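PDB 2GSL: hypothetical protein, which is of unestablished function but binds magnesium and might be a ribonuclease of the MrnC family involved in RNA processing. Local coordinates for residues Asp5-Asp9 / Ala108-Leu112; Trp26-Ile30 / Ile121-Val125; Ile30-Tyr34 / Tyr47-Lys51; Ala54-Ser58 / Ser90-Tyr96; Lys77-Asn81 / Lys97-Ala101. All blocks are in the same frame, centred on the assembly; numbering follows the deposited sequence.

Interaction 1 (Asp5-Asp9 / Ala108-Leu112); sequences DFSKD and AMYLL
The Phe6 ring meets Leu111 obliquely: CD2 of Leu111 stands 3.6 Å from both CD2 and CE2 of Phe6, so a single methyl meets that one ring bond at a slant. The Asp9 carboxylate also meets apolar branches, lying athwart the Leu112 side chain. Its OD2 rests against the CG and CD1 end of that leucine, while OD1 is turned toward the helix and lies 4.1 Å from CB of Leu111. None of this amounts to a hydrogen bond, and what joins the two segments is van der Waals contact. Asp9 holds its carboxylate there with CG anti to its own carbonyl carbon (chi1 -52°), and its CG approaches Ala108 CB to 4.4 Å. In the fold, the N-terminal arm ahead of helix 15-34 is laid across the C-terminal end of helix 93-111 in the ribonuclease III domain. Leu112 is the first residue to leave helical geometry, yet its N still donates to the Ala108 O at 3.0 Å. Lys8 passes at about a right angle over the same leucine, its NZ 3.6 Å from Leu112 CD2. The arm gains a polar anchor on helix 70-80, where Asp9 O accepts from Arg78. At its outer end Phe6 packs on Tyr13 and on Gln36 of the second subunit.

Interaction 2 (Trp26-Ile30 / Ile121-Val125); sequences WELEI and IINIV
This is a buried helix-to-helix contact made by apolar groups, in which Trp26 of helix 15-34 reaches across to helix 115-127, the last helix of the chain. The local axes come no closer than 11.3 Å and cross at -53°, a separation bridged by large side chains, and no hydrogen bond spans it. Trp26 turns CG anti to its backbone N (chi1 -168°), which sends the six-membered half of the indole toward the isoleucines and valine opposite. There CZ3 meets Ile122 CD1 at 3.6 Å, the two side chains pointing opposite ways as they pass. At the neighbouring corner CH2 of Trp26 lies 3.6 Å from Val125 CG2, an oblique approach, whereas Ile121 CG2 comes to the ring edge near its plane, 4.1 Å from CZ3 of Trp26. One face of the indole is covered from its own helix by CG1 of Ile30, 3.8 Å above the plane and displaced toward the rim. The same isoleucine extends CD1 to Val125 CG1 at 3.9 Å. Ile122 CD1 is shared, since it also touches Glu29 CB at 3.8 Å, using the aliphatic part of a residue whose carboxylate pairs with Lys32. The Trp26 side chain lies about 6 Å from both the Asp23 side chain and the bound magnesium ion. Around this core, NE1 donates to Lys51 O of helix 41-52 and the ring packs on Gln57 of helix 54-64. Leu102 and Ile106 of helix 93-111 close in as well, so four helices besides its own touch the tryptophan.

Interaction 3 (Ile30-Tyr34 / Tyr47-Lys51); sequences IRKYY and YVKAK
Tyr34 and Tyr47 form the dense end of a helix pair in the ribonuclease III domain, where helix 15-34 and helix 41-52 run roughly antiparallel, their local axes at 140° and 9.6 Å apart. CB of Tyr47 sits squarely over one face of the Tyr34 ring, 3.7 Å from its centroid, a CH-pi contact; CD1 of Tyr33 covers the opposite face. The Tyr47 ring turns its own edge to the Tyr34 face in an offset edge-to-face pair, planes at 67°. In the plane of the Tyr34 ring, Ile30 CG2 and Lys51 CG line the edge, so the phenol is enclosed on both faces and partly round its rim. By contrast, Tyr47 is itself partly exposed, and its ring also stacks on Tyr39. The end facing the second subunit is thinner: Val48 CG1 spans from Ile30 CG2 at 3.9 Å to Arg31 CG at 4.0 Å, and the extended arginine carries its guanidinium to a salt bridge with Asp23 of the second subunit, the probable active-site residue. Lys51, bent at its second and fourth torsions, folds its ammonium back: NZ donates to Tyr34 OH at 2.6 Å and to a lone pair of Tyr47 O, approaching within the plane of that carbonyl.

Interaction 4 (Ala54-Ser58 / Ser90-Tyr96); sequences AKYQS and SCTVMEY
Lys55 and Glu95 pair where the first turn of helix 54-64 meets the N-terminal end of helix 93-111, within the ribonuclease III domain. Their salt bridge is long, NZ of Lys55 to OE2 of Glu95 measuring 3.6 Å, and the two side chains cross obliquely near the surface. Part of the meeting is aliphatic, Lys55 CG lying 3.7 Å from Cys91 CB. The lysine is bent at its third and fourth torsions, and its CD rests 3.4 Å from the backbone Ser90 O. Beneath, Ala54 CB abuts Cys91 SG at 3.4 Å. That sulfur sits between its own backbone N and carbonyl carbon (chi1 56°), the setting that directs it to the alanine. Ser58 closes the inner side, its OG 3.9 Å from Glu95 CB, but its polar partner is Glu98 one turn further along, with which it hydrogen-bonds. No hydrogen bond passes between the two segments themselves.

The next shell explains how Glu95 is presented. Its CG is anti to the carbonyl carbon and the chain is extended beyond, enough to reach Lys55. Next to Glu95 in the chain, Tyr96 packs separately on Pro88. Further along the same interface, Gln57 NE2 makes a weak hydrogen bond to Glu103, a ligand of the bound magnesium ion, and Ala54 lies about 7 Å from that ion, side chain to metal. The contact thus adjoins the metal site. Thr92 is the N-cap of helix 93-111: its OG1 accepts a weak capping bond from Glu95 N at 3.3 Å, N-H...O angle 164°.

Interaction 5 (Lys77-Asn81 / Lys97-Ala101); sequences KRAKN and KEATA
Lys80 and Lys97 are joined by a hydrogen bond from NZ of Lys97 to the backbone O of Lys80, 2.9 Å long. The donor approaches at a C=O...N angle of 121° and stands 43° out of the carbonyl plane, away from either lone pair. Lys97 gets there by curling: its chain bends at the second, third and fourth torsions, wrapping CG and CE round the same oxygen, each 3.2 Å from Lys80 O. A second polar link runs the other way, from NZ of Lys80 to OE1 of Glu98 at 3.2 Å, a hydrogen-bonded salt bridge that uses the anti lone pair of the carboxylate. The other oxygen, OE2, is taken by Ser58 OG, so Glu98 is gripped at both ends of its carboxylate and its rotation is probably restricted.

Topologically, the last turn of helix 70-80 is laid against the N-terminal half of helix 93-111 in the ribonuclease III domain. A lysine ammonium at the C-terminal end of helix 70-80 would be expected to interact favourably with the partial negative charge there, just before the chain runs into the unmodelled residues 82-83.

Inside these bonds the packing is close and built on alanines. Ala79 CB reaches Ala101 CA at 3.6 Å, and the CA atoms of those two residues are only 4.7 Å apart, a spacing that small side chains permit. The Lys80 stem completes the apolar patch, its CG 3.7 Å from Ala101 CB and its CE 3.4 Å from Glu98 CG. Tyr61 of helix 54-64 touches Lys80, Glu98 and Ala101.

Overall arrangement
Three of the five contacts use helix 93-111: interaction 4 at its start, interaction 5 next and interaction 1 at its end, with centres of 4 and 5 about 10 Å apart and those of 1 and 4 about 25 Å. Interactions 2 and 3 share Ile30 on helix 15-34, their centres about 8 Å apart. Along the chain, interactions 3, 4 and 5 are all nested inside the loop closed by interaction 1, while interactions 4 and 5 cross. Helix 15-34 contributes Asp23 and helix 93-111 contributes Glu103 to the magnesium site, so interactions 2 and 3 lie on one metal-bearing helix and interactions 1, 4 and 5 on the other. Interactions 1, 2 and 3 also touch the second subunit.

Interaction 1 (Asp5-Asp9 / Ala108-Leu112)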
# COMPACT_ATOMS: atom_id res chain seq x y z
N ASP A 5 6.69 -12.96 14.90
CA ASP A 5 6.81 -11.52 15.29
C ASP A 5 8.08 -10.95 14.69
O ASP A 5 8.99 -11.69 14.32
CB ASP A 5 6.84 -11.39 16.81
CG ASP A 5 6.77 -9.95 17.29
OD1 ASP A 5 7.77 -9.21 17.13
OD2 ASP A 5 5.71 -9.54 17.81
N PHE A 6 8.14 -9.63 14.59
CA PHE A 6 9.30 -8.96 14.02
C PHE A 6 10.29 -8.54 15.12
O PHE A 6 10.26 -9.07 16.23
CB PHE A 6 8.85 -7.73 13.22
CG PHE A 6 7.42 -7.81 12.73
CD1 PHE A 6 7.02 -8.83 11.87
CD2 PHE A 6 6.49 -6.87 13.13
CE1 PHE A 6 5.70 -8.91 11.42
CE2 PHE A 6 5.16 -6.93 12.68
CZ PHE A 6 4.77 -7.96 11.82
N SER A 7 11.15 -7.58 14.79
CA SER A 7 12.15 -7.05 15.73
C SER A 7 11.93 -5.55 15.92
O SER A 7 11.05 -4.96 15.29
CB SER A 7 13.56 -7.29 15.19
OG SER A 7 13.89 -8.67 15.16
N LYS A 8 12.74 -4.93 16.78
CA LYS A 8 12.62 -3.49 17.04
C LYS A 8 12.99 -2.69 15.79
O LYS A 8 13.68 -3.18 14.90
CB LYS A 8 13.53 -3.08 18.21
CG LYS A 8 13.28 -1.66 18.72
CD LYS A 8 11.84 -1.49 19.22
CE LYS A 8 11.57 -0.09 19.74
NZ LYS A 8 10.16 0.06 20.20
N ASP A 9 12.52 -1.44 15.74
CA ASP A 9 12.78 -0.55 14.62
C ASP A 9 14.27 -0.34 14.43
O ASP A 9 14.72 0.11 13.37
CB ASP A 9 12.11 0.80 14.83
CG ASP A 9 10.64 0.67 15.16
OD1 ASP A 9 9.95 -0.17 14.53
OD2 ASP A 9 10.16 1.41 16.05
N ALA A 108 7.72 2.98 10.39
CA ALA A 108 8.00 2.65 11.79
C ALA A 108 6.76 2.75 12.67
O ALA A 108 6.47 1.83 13.43
CB ALA A 108 9.09 3.58 12.31
N MSE A 109 6.04 3.85 12.57
CA MSE A 109 4.85 4.05 13.38
C MSE A 109 3.91 2.85 13.23
O MSE A 109 3.36 2.35 14.21
CB MSE A 109 4.14 5.34 12.95
CG MSE A 109 4.98 6.60 13.13
SE MSE A 109 4.07 8.20 12.46
CE MSE A 109 5.16 9.57 13.28
N TYR A 110 3.76 2.38 12.01
CA TYR A 110 2.89 1.24 11.76
C TYR A 110 3.36 0.03 12.59
O TYR A 110 2.63 -0.47 13.44
CB TYR A 110 2.92 0.92 10.28
CG TYR A 110 1.85 -0.03 9.84
CD1 TYR A 110 0.59 0.42 9.48
CD2 TYR A 110 2.11 -1.38 9.74
CE1 TYR A 110 -0.37 -0.46 9.02
CE2 TYR A 110 1.17 -2.27 9.29
CZ TYR A 110 -0.07 -1.80 8.92
OH TYR A 110 -0.98 -2.70 8.42
N LEU A 111 4.59 -0.43 12.33
CA LEU A 111 5.16 -1.56 13.06
C LEU A 111 5.04 -1.42 14.59
O LEU A 111 5.05 -2.41 15.31
CB LEU A 111 6.62 -1.75 12.67
CG LEU A 111 6.82 -2.38 11.31
CD1 LEU A 111 8.29 -2.45 10.95
CD2 LEU A 111 6.22 -3.76 11.32
N LEU A 112 4.93 -0.18 15.07
CA LEU A 112 4.79 0.06 16.50
C LEU A 112 3.33 0.29 16.87
O LEU A 112 3.04 1.00 17.83
CB LEU A 112 5.58 1.28 16.94
CG LEU A 112 7.09 1.12 16.99
CD1 LEU A 112 7.72 2.42 17.43
CD2 LEU A 112 7.44 -0.02 17.92

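Interaction 2 (Trp26-Ile30 / Ile121-Val125)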
# COMPACT_ATOMS: atom_id res chain seq x y z
N TRP A 26 1.69 4.69 2.76
CA TRP A 26 1.36 6.03 2.28
C TRP A 26 0.39 5.93 1.12
O TRP A 26 -0.66 6.59 1.13
CB TRP A 26 2.63 6.78 1.84
CG TRP A 26 2.43 8.23 1.60
CD1 TRP A 26 2.35 8.85 0.40
CD2 TRP A 26 2.33 9.26 2.59
NE1 TRP A 26 2.18 10.20 0.58
CE2 TRP A 26 2.16 10.47 1.92
CE3 TRP A 26 2.33 9.26 3.99
CZ2 TRP A 26 2.03 11.69 2.59
CZ3 TRP A 26 2.20 10.46 4.66
CH2 TRP A 26 2.04 11.66 3.97
N GLU A 27 0.71 5.11 0.12
CA GLU A 27 -0.20 4.98 -1.02
C GLU A 27 -1.60 4.67 -0.52
O GLU A 27 -2.54 5.41 -0.80
CB GLU A 27 0.26 3.90 -2.02
CG GLU A 27 0.98 4.45 -3.25
CD GLU A 27 0.07 4.63 -4.48
OE1 GLU A 27 -0.92 5.37 -4.42
OE2 GLU A 27 0.36 4.03 -5.53
N LEU A 28 -1.72 3.58 0.24
CA LEU A 28 -3.01 3.14 0.78
C LEU A 28 -3.85 4.26 1.36
O LEU A 28 -4.99 4.45 0.97
CB LEU A 28 -2.81 2.06 1.85
CG LEU A 28 -4.08 1.46 2.42
CD1 LEU A 28 -4.99 1.02 1.27
CD2 LEU A 28 -3.72 0.29 3.29
N GLU A 29 -3.28 4.99 2.31
CA GLU A 29 -3.99 6.09 2.93
C GLU A 29 -4.41 7.13 1.89
O GLU A 29 -5.55 7.59 1.92
CB GLU A 29 -3.13 6.72 4.01
CG GLU A 29 -2.99 5.85 5.24
CD GLU A 29 -4.35 5.33 5.73
OE1 GLU A 29 -4.57 4.09 5.70
OE2 GLU A 29 -5.18 6.16 6.14
N ILE A 30 -3.51 7.50 0.97
CA ILE A 30 -3.85 8.50 -0.05
C ILE A 30 -4.96 8.01 -0.98
O ILE A 30 -5.91 8.73 -1.25
CB ILE A 30 -2.60 8.91 -0.89
CG1 ILE A 30 -1.60 9.65 0.00
CG2 ILE A 30 -3.00 9.84 -2.02
CD1 ILE A 30 -2.20 10.80 0.79
N ILE A 121 -0.76 12.65 10.70
CA ILE A 121 0.08 13.16 9.61
C ILE A 121 -0.76 13.17 8.33
O ILE A 121 -0.68 14.11 7.54
CB ILE A 121 1.32 12.24 9.40
CG1 ILE A 121 2.25 12.35 10.60
CG2 ILE A 121 2.05 12.63 8.14
CD1 ILE A 121 3.37 11.34 10.58
N ILE A 122 -1.55 12.13 8.14
CA ILE A 122 -2.40 12.06 6.96
C ILE A 122 -3.42 13.19 7.01
O ILE A 122 -3.82 13.71 5.97
CB ILE A 122 -3.12 10.71 6.87
CG1 ILE A 122 -2.09 9.59 6.73
CG2 ILE A 122 -4.08 10.71 5.70
CD1 ILE A 122 -1.26 9.66 5.46
N ASN A 123 -3.84 13.59 8.20
CA ASN A 123 -4.81 14.67 8.34
C ASN A 123 -4.22 16.02 7.93
O ASN A 123 -4.96 16.93 7.56
CB ASN A 123 -5.34 14.77 9.77
CG ASN A 123 -6.49 13.82 10.03
OD1 ASN A 123 -7.00 13.74 11.15
ND2 ASN A 123 -6.91 13.09 8.99
N ILE A 124 -2.90 16.15 7.98
CA ILE A 124 -2.29 17.42 7.58
C ILE A 124 -2.04 17.39 6.07
O ILE A 124 -1.65 18.39 5.48
CB ILE A 124 -0.97 17.70 8.37
CG1 ILE A 124 0.20 16.96 7.74
CG2 ILE A 124 -1.15 17.30 9.82
CD1 ILE A 124 0.92 17.76 6.69
N VAL A 125 -2.29 16.24 5.46
CA VAL A 125 -2.11 16.09 4.02
C VAL A 125 -3.38 16.56 3.31
O VAL A 125 -3.30 17.15 2.23
CB VAL A 125 -1.81 14.62 3.63
CG1 VAL A 125 -1.78 14.48 2.12
CG2 VAL A 125 -0.48 14.19 4.22

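Interaction 3 (Ile30-Tyr34 / Tyr47-Lys51)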
# COMPACT_ATOMS: atom_id res chain seq x y z
N ILE A 30 -3.51 7.50 0.97
CA ILE A 30 -3.85 8.50 -0.05
C ILE A 30 -4.96 8.01 -0.98
O ILE A 30 -5.91 8.73 -1.25
CB ILE A 30 -2.60 8.91 -0.89
CG1 ILE A 30 -1.60 9.65 0.00
CG2 ILE A 30 -3.00 9.84 -2.02
CD1 ILE A 30 -2.20 10.80 0.79
N ARG A 31 -4.86 6.78 -1.46
CA ARG A 31 -5.91 6.30 -2.34
C ARG A 31 -7.24 6.26 -1.60
O ARG A 31 -8.28 6.61 -2.16
CB ARG A 31 -5.56 4.92 -2.88
CG ARG A 31 -4.29 4.93 -3.68
CD ARG A 31 -4.18 3.62 -4.39
NE ARG A 31 -2.98 3.52 -5.19
CZ ARG A 31 -2.67 2.44 -5.90
NH1 ARG A 31 -3.49 1.39 -5.90
NH2 ARG A 31 -1.54 2.40 -6.61
N LYS A 32 -7.20 5.85 -0.33
CA LYS A 32 -8.42 5.78 0.47
C LYS A 32 -9.19 7.10 0.50
O LYS A 32 -10.38 7.14 0.19
CB LYS A 32 -8.11 5.39 1.91
CG LYS A 32 -7.79 3.95 2.13
CD LYS A 32 -8.18 3.54 3.54
CE LYS A 32 -7.47 4.38 4.58
NZ LYS A 32 -7.71 3.93 5.98
N TYR A 33 -8.50 8.16 0.90
CA TYR A 33 -9.10 9.49 0.99
C TYR A 33 -9.65 9.98 -0.34
O TYR A 33 -10.69 10.61 -0.39
CB TYR A 33 -8.08 10.51 1.52
CG TYR A 33 -8.52 11.97 1.39
CD1 TYR A 33 -7.98 12.80 0.40
CD2 TYR A 33 -9.45 12.52 2.28
CE1 TYR A 33 -8.35 14.15 0.30
CE2 TYR A 33 -9.82 13.87 2.20
CZ TYR A 33 -9.26 14.68 1.21
OH TYR A 33 -9.61 16.01 1.12
N TYR A 34 -8.95 9.69 -1.43
CA TYR A 34 -9.41 10.17 -2.71
C TYR A 34 -10.42 9.24 -3.34
O TYR A 34 -11.16 9.65 -4.22
CB TYR A 34 -8.23 10.41 -3.66
CG TYR A 34 -7.52 11.73 -3.42
CD1 TYR A 34 -8.20 12.94 -3.55
CD2 TYR A 34 -6.17 11.76 -3.06
CE1 TYR A 34 -7.55 14.16 -3.34
CE2 TYR A 34 -5.51 12.98 -2.85
CZ TYR A 34 -6.22 14.17 -2.99
OH TYR A 34 -5.59 15.38 -2.75
N TYR A 47 -4.79 12.84 -8.78
CA TYR A 47 -4.76 13.39 -7.41
C TYR A 47 -3.87 12.57 -6.47
O TYR A 47 -3.28 13.10 -5.53
CB TYR A 47 -6.17 13.45 -6.80
CG TYR A 47 -7.03 14.58 -7.31
CD1 TYR A 47 -7.37 14.66 -8.66
CD2 TYR A 47 -7.51 15.58 -6.46
CE1 TYR A 47 -8.17 15.69 -9.15
CE2 TYR A 47 -8.31 16.62 -6.93
CZ TYR A 47 -8.64 16.66 -8.29
OH TYR A 47 -9.42 17.68 -8.80
N VAL A 48 -3.80 11.26 -6.73
CA VAL A 48 -3.00 10.36 -5.92
C VAL A 48 -1.52 10.64 -6.14
O VAL A 48 -0.77 10.84 -5.17
CB VAL A 48 -3.29 8.90 -6.25
CG1 VAL A 48 -2.38 7.99 -5.45
CG2 VAL A 48 -4.75 8.58 -5.95
N LYS A 49 -1.11 10.66 -7.41
CA LYS A 49 0.29 10.91 -7.76
C LYS A 49 0.78 12.24 -7.23
O LYS A 49 1.97 12.42 -6.95
CB LYS A 49 0.48 10.89 -9.28
CG LYS A 49 0.27 9.54 -9.90
CD LYS A 49 0.69 9.52 -11.36
CE LYS A 49 0.44 8.14 -11.99
NZ LYS A 49 0.84 8.05 -13.43
N ALA A 50 -0.15 13.18 -7.10
CA ALA A 50 0.20 14.49 -6.62
C ALA A 50 0.71 14.44 -5.20
O ALA A 50 1.64 15.16 -4.87
CB ALA A 50 -1.01 15.41 -6.71
N LYS A 51 0.13 13.60 -4.34
CA LYS A 51 0.60 13.57 -2.95
C LYS A 51 1.40 12.33 -2.63
O LYS A 51 1.67 12.04 -1.47
CB LYS A 51 -0.56 13.65 -1.95
CG LYS A 51 -1.80 14.37 -2.42
CD LYS A 51 -1.55 15.80 -2.82
CE LYS A 51 -2.85 16.38 -3.36
NZ LYS A 51 -3.50 15.43 -4.35

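Interaction 4 (Ala54-Ser58 / Ser90-Tyr96)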
# COMPACT_ATOMS: atom_id res chain seq x y z
N ALA A 54 8.00 12.25 -4.36
CA ALA A 54 9.05 12.69 -3.44
C ALA A 54 8.96 14.17 -3.05
O ALA A 54 9.12 14.52 -1.87
CB ALA A 54 10.43 12.38 -4.00
N LYS A 55 8.69 15.04 -4.02
CA LYS A 55 8.60 16.47 -3.71
C LYS A 55 7.56 16.75 -2.62
O LYS A 55 7.83 17.53 -1.69
CB LYS A 55 8.26 17.30 -4.96
CG LYS A 55 9.39 17.36 -5.97
CD LYS A 55 8.96 18.12 -7.22
CE LYS A 55 8.90 19.63 -6.98
NZ LYS A 55 10.27 20.22 -6.72
N TYR A 56 6.40 16.12 -2.72
CA TYR A 56 5.36 16.34 -1.72
C TYR A 56 5.72 15.72 -0.36
O TYR A 56 5.73 16.41 0.66
CB TYR A 56 4.00 15.81 -2.21
CG TYR A 56 2.84 16.29 -1.36
CD1 TYR A 56 2.43 15.56 -0.24
CD2 TYR A 56 2.20 17.50 -1.62
CE1 TYR A 56 1.43 16.02 0.59
CE2 TYR A 56 1.20 17.98 -0.78
CZ TYR A 56 0.82 17.23 0.33
OH TYR A 56 -0.14 17.71 1.20
N GLN A 57 6.03 14.43 -0.33
CA GLN A 57 6.38 13.83 0.96
C GLN A 57 7.43 14.70 1.65
O GLN A 57 7.43 14.82 2.88
CB GLN A 57 6.90 12.42 0.77
CG GLN A 57 6.26 11.71 -0.37
CD GLN A 57 6.35 10.22 -0.24
OE1 GLN A 57 5.77 9.64 0.69
NE2 GLN A 57 7.08 9.57 -1.15
N SER A 58 8.32 15.31 0.87
CA SER A 58 9.38 16.17 1.40
C SER A 58 8.82 17.39 2.12
O SER A 58 9.35 17.82 3.15
CB SER A 58 10.32 16.63 0.27
OG SER A 58 11.30 17.54 0.76
N SER A 90 12.55 13.73 -10.76
CA SER A 90 11.64 14.86 -10.55
C SER A 90 11.99 15.76 -9.38
O SER A 90 11.41 16.84 -9.24
CB SER A 90 10.21 14.36 -10.37
OG SER A 90 9.88 13.43 -11.39
N CYS A 91 12.92 15.33 -8.54
CA CYS A 91 13.28 16.13 -7.38
C CYS A 91 14.79 16.21 -7.18
O CYS A 91 15.55 15.83 -8.06
CB CYS A 91 12.60 15.57 -6.12
SG CYS A 91 12.94 13.82 -5.78
N THR A 92 15.20 16.71 -6.02
CA THR A 92 16.62 16.83 -5.69
C THR A 92 17.05 15.76 -4.70
O THR A 92 16.21 15.07 -4.11
CB THR A 92 16.95 18.20 -5.05
OG1 THR A 92 16.31 18.29 -3.78
CG2 THR A 92 16.48 19.34 -5.94
N VAL A 93 18.35 15.63 -4.50
CA VAL A 93 18.88 14.65 -3.57
C VAL A 93 18.24 14.84 -2.19
O VAL A 93 17.69 13.90 -1.62
CB VAL A 93 20.41 14.77 -3.44
CG1 VAL A 93 20.95 13.72 -2.47
CG2 VAL A 93 21.05 14.58 -4.81
N MSE A 94 18.29 16.07 -1.68
CA MSE A 94 17.72 16.38 -0.37
C MSE A 94 16.24 15.99 -0.25
O MSE A 94 15.82 15.40 0.75
CB MSE A 94 17.87 17.88 -0.09
CG MSE A 94 17.45 18.30 1.31
SE MSE A 94 18.72 17.72 2.64
CE MSE A 94 18.75 19.34 3.72
N GLU A 95 15.45 16.31 -1.27
CA GLU A 95 14.02 16.01 -1.27
C GLU A 95 13.75 14.51 -1.30
O GLU A 95 12.86 14.01 -0.60
CB GLU A 95 13.35 16.69 -2.47
CG GLU A 95 13.47 18.20 -2.44
CD GLU A 95 12.77 18.89 -3.59
OE1 GLU A 95 12.72 20.14 -3.57
OE2 GLU A 95 12.27 18.21 -4.52
N TYR A 96 14.53 13.80 -2.10
CA TYR A 96 14.37 12.36 -2.22
C TYR A 96 14.67 11.73 -0.86
O TYR A 96 13.92 10.87 -0.39
CB TYR A 96 15.33 11.83 -3.29
CG TYR A 96 15.07 10.41 -3.67
CD1 TYR A 96 15.65 9.35 -2.96
CD2 TYR A 96 14.18 10.10 -4.70
CE1 TYR A 96 15.35 8.02 -3.28
CE2 TYR A 96 13.87 8.79 -5.01
CZ TYR A 96 14.45 7.76 -4.30
OH TYR A 96 14.08 6.47 -4.61

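Interaction 5 (Lys77-Asn81 / Lys97-Ala101)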
# COMPACT_ATOMS: atom_id res chain seq x y z
N LYS A 77 16.14 11.04 10.78
CA LYS A 77 17.50 11.52 10.52
C LYS A 77 18.42 10.49 9.87
O LYS A 77 19.00 10.77 8.82
CB LYS A 77 18.13 12.03 11.83
CG LYS A 77 19.35 12.95 11.64
CD LYS A 77 20.66 12.18 11.41
CE LYS A 77 21.31 11.74 12.72
NZ LYS A 77 21.94 12.86 13.49
N ARG A 78 18.57 9.32 10.49
CA ARG A 78 19.45 8.30 9.93
C ARG A 78 19.00 7.90 8.54
O ARG A 78 19.81 7.49 7.71
CB ARG A 78 19.50 7.04 10.82
CG ARG A 78 18.20 6.25 10.91
CD ARG A 78 18.46 4.75 11.17
NE ARG A 78 17.50 4.16 12.11
CZ ARG A 78 17.02 2.92 12.03
NH1 ARG A 78 17.40 2.11 11.05
NH2 ARG A 78 16.16 2.49 12.95
N ALA A 79 17.70 8.04 8.30
CA ALA A 79 17.11 7.71 7.01
C ALA A 79 17.50 8.73 5.93
O ALA A 79 17.65 8.36 4.77
CB ALA A 79 15.59 7.64 7.14
N LYS A 80 17.68 9.99 6.32
CA LYS A 80 18.06 11.02 5.36
C LYS A 80 19.44 10.74 4.78
O LYS A 80 19.60 10.68 3.56
CB LYS A 80 18.05 12.41 6.00
CG LYS A 80 16.65 12.92 6.33
CD LYS A 80 16.65 14.30 6.96
CE LYS A 80 16.94 15.41 5.96
NZ LYS A 80 16.69 16.77 6.57
N ASN A 81 20.43 10.58 5.65
CA ASN A 81 21.79 10.31 5.20
C ASN A 81 22.11 8.82 5.15
O ASN A 81 21.96 8.18 4.11
CB ASN A 81 22.82 11.04 6.08
CG ASN A 81 22.24 11.54 7.41
OD1 ASN A 81 21.40 12.46 7.45
ND2 ASN A 81 22.69 10.94 8.52
N LYS A 97 15.75 12.17 -0.23
CA LYS A 97 16.12 11.65 1.07
C LYS A 97 15.00 11.89 2.08
O LYS A 97 14.53 10.96 2.74
CB LYS A 97 17.44 12.29 1.54
CG LYS A 97 18.65 11.86 0.70
CD LYS A 97 19.72 12.96 0.60
CE LYS A 97 20.47 13.23 1.92
NZ LYS A 97 21.60 12.29 2.23
N GLU A 98 14.54 13.13 2.19
CA GLU A 98 13.47 13.45 3.12
C GLU A 98 12.21 12.68 2.78
O GLU A 98 11.37 12.44 3.64
CB GLU A 98 13.19 14.95 3.11
CG GLU A 98 14.23 15.76 3.87
CD GLU A 98 14.18 17.24 3.52
OE1 GLU A 98 14.90 18.03 4.18
OE2 GLU A 98 13.42 17.60 2.58
N ALA A 99 12.09 12.27 1.52
CA ALA A 99 10.94 11.50 1.09
C ALA A 99 11.02 10.09 1.67
O ALA A 99 10.01 9.47 2.03
CB ALA A 99 10.89 11.44 -0.43
N THR A 100 12.25 9.59 1.75
CA THR A 100 12.52 8.27 2.30
C THR A 100 12.44 8.32 3.81
O THR A 100 11.94 7.40 4.45
CB THR A 100 13.92 7.83 1.91
OG1 THR A 100 14.04 7.86 0.49
CG2 THR A 100 14.19 6.42 2.43
N ALA A 101 12.94 9.40 4.38
CA ALA A 101 12.91 9.57 5.82
C ALA A 101 11.45 9.59 6.25
O ALA A 101 11.09 9.01 7.29
CB ALA A 101 13.62 10.86 6.21